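Local coordinates for protein-glutamine gamma-glutamyltransferase (Pseudomonas aeruginosa PAO1, PDB 6G49) that has transglutaminase activity in its periplasmic domain, cross-linking protein glutamine and lysine side chains in vitro, and is critical for the viability of the bacterium, at residues D45-G50 with Y219-P224. Sequence-based numbering, arbitrary orientation.
Sequences DIAELG and YTLKPP
L221 lays one branch of its side chain against A47 and G50, joining the short helix 45-50 to the loop that follows strand 218-219 in the transglutaminase-like, papain-type fold. The contact rests on van der Waals packing, with no hydrogen bond across it. CG of L221 stands anti to its carbonyl carbon (chi1 -80°), a setting that carries the branched end toward the helix although the CB itself does not point there. CD2 then lies 3.6 Å from CA of G50 and 3.7 Å from the carbonyl O of A47, one turn earlier. Glycine suits this place because CD2 sits where a side chain on residue 50 would project.

A47 does point its methyl at the loop, and so small a group lets the two backbones approach to 5.1 Å between the CA atoms of A47 and L221. Beside it, the ring of P223 makes a looser contact, its CD 4.5 Å from CB of A47, while P223 also touches H245 on helix 243-256. The loop is shaped locally by an ST turn, in which N of K222 donates to OG1 of T220 (3.0 Å). The contact lies close to the probable catalytic centre: the side chain of A47 is about 7 Å from that of C243, the likely nucleophile. On the helix side, CB of A47 comes to 3.7 Å from the carbonyl O of L221.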
loop_
_atom_site.group_PDB
_atom_site.type_symbol
_atom_site.label_atom_id
_atom_site.label_comp_id
_atom_site.label_asym_id
_atom_site.label_seq_id
_atom_site.Cartn_x
_atom_site.Cartn_y
_atom_site.Cartn_z
ATOM N N ASP A 45 6.147 10.001 7.595
ATOM C CA ASP A 45 5.083 9.842 8.518
ATOM C C ASP A 45 4.928 8.376 8.906
ATOM O O ASP A 45 4.577 8.094 10.066
ATOM C CB ASP A 45 3.698 10.303 8.043
ATOM C CG ASP A 45 3.563 11.822 7.963
ATOM O OD1 ASP A 45 4.404 12.507 8.563
ATOM O OD2 ASP A 45 2.677 12.303 7.237
ATOM N N ILE A 46 5.226 7.442 8.000
ATOM C CA ILE A 46 5.084 6.030 8.344
ATOM C C ILE A 46 6.266 5.605 9.219
ATOM O O ILE A 46 6.123 4.727 10.072
ATOM C CB ILE A 46 4.893 5.115 7.108
ATOM C CG1 ILE A 46 3.768 5.639 6.235
ATOM C CG2 ILE A 46 4.622 3.682 7.579
ATOM C CD1 ILE A 46 2.493 5.846 6.990
ATOM N N ALA A 47 7.422 6.226 9.014
ATOM C CA ALA A 47 8.589 5.988 9.839
ATOM C C ALA A 47 8.243 6.320 11.296
ATOM O O ALA A 47 8.675 5.647 12.266
ATOM C CB ALA A 47 9.747 6.761 9.293
ATOM N N GLU A 48 7.455 7.382 11.510
ATOM C CA GLU A 48 7.034 7.692 12.898
ATOM C C GLU A 48 6.254 6.507 13.512
ATOM O O GLU A 48 6.467 6.144 14.664
ATOM C CB GLU A 48 6.309 9.041 12.937
ATOM C CG GLU A 48 5.700 9.297 14.314
ATOM C CD GLU A 48 5.249 10.718 14.617
ATOM O OE1 GLU A 48 5.574 11.623 13.818
ATOM O OE2 GLU A 48 4.566 10.912 15.658
ATOM N N LEU A 49 5.376 5.802 12.753
ATOM C CA LEU A 49 4.739 4.557 13.213
ATOM C C LEU A 49 5.728 3.404 13.374
ATOM O O LEU A 49 5.511 2.492 14.205
ATOM C CB LEU A 49 3.590 4.097 12.276
ATOM C CG LEU A 49 2.316 4.947 12.279
ATOM C CD1 LEU A 49 1.341 4.442 11.184
ATOM C CD2 LEU A 49 1.581 4.954 13.630
ATOM N N GLY A 50 6.768 3.387 12.561
ATOM C CA GLY A 50 7.821 2.407 12.631
ATOM C C GLY A 50 8.475 2.388 14.006
ATOM O O GLY A 50 9.198 1.418 14.309
ATOM N N TYR A 219 17.122 1.894 3.331
ATOM C CA TYR A 219 15.823 1.745 3.982
ATOM C C TYR A 219 16.091 2.058 5.457
ATOM O O TYR A 219 16.794 1.327 6.119
ATOM C CB TYR A 219 15.288 0.336 3.831
ATOM C CG TYR A 219 13.818 0.254 4.119
ATOM C CD1 TYR A 219 12.924 0.949 3.343
ATOM C CD2 TYR A 219 13.329 -0.495 5.170
ATOM C CE1 TYR A 219 11.581 0.901 3.592
ATOM C CE2 TYR A 219 11.977 -0.551 5.428
ATOM C CZ TYR A 219 11.111 0.152 4.626
ATOM O OH TYR A 219 9.763 0.124 4.845
ATOM N N THR A 220 15.526 3.143 5.963
ATOM C CA THR A 220 15.831 3.632 7.321
ATOM C C THR A 220 14.569 4.258 7.954
ATOM O O THR A 220 13.788 4.925 7.285
ATOM C CB THR A 220 17.012 4.616 7.266
ATOM O OG1 THR A 220 17.230 5.174 8.565
ATOM C CG2 THR A 220 16.802 5.775 6.323
ATOM N N LEU A 221 14.507 4.157 9.279
ATOM C CA LEU A 221 13.495 4.784 10.077
ATOM C C LEU A 221 13.860 6.239 10.363
ATOM O O LEU A 221 13.053 6.917 10.949
ATOM C CB LEU A 221 13.355 3.995 11.380
ATOM C CG LEU A 221 12.518 2.731 11.269
ATOM C CD1 LEU A 221 12.665 1.834 12.487
ATOM C CD2 LEU A 221 11.049 3.102 11.081
ATOM N N LYS A 222 15.052 6.692 9.953
ATOM C CA LYS A 222 15.490 8.045 10.151
ATOM C C LYS A 222 15.993 8.584 8.840
ATOM O O LYS A 222 17.153 8.905 8.673
ATOM C CB LYS A 222 16.520 8.110 11.291
ATOM C CG LYS A 222 15.911 7.940 12.680
ATOM C CD LYS A 222 16.605 8.727 13.786
ATOM C CE LYS A 222 15.645 9.333 14.795
ATOM N NZ LYS A 222 14.636 8.356 15.274
ATOM N N PRO A 223 15.094 8.723 7.842
ATOM C CA PRO A 223 15.477 9.269 6.565
ATOM C C PRO A 223 15.877 10.734 6.639
ATOM O O PRO A 223 15.317 11.517 7.395
ATOM C CB PRO A 223 14.224 9.183 5.697
ATOM C CG PRO A 223 13.083 8.962 6.660
ATOM C CD PRO A 223 13.652 8.448 7.966
ATOM N N PRO A 224 16.829 11.130 5.795
ATOM C CA PRO A 224 17.215 12.528 5.682
ATOM C C PRO A 224 16.062 13.381 5.131
ATOM O O PRO A 224 15.207 12.921 4.363
ATOM C CB PRO A 224 18.401 12.556 4.713
ATOM C CG PRO A 224 18.611 11.124 4.250
ATOM C CD PRO A 224 17.600 10.240 4.927
#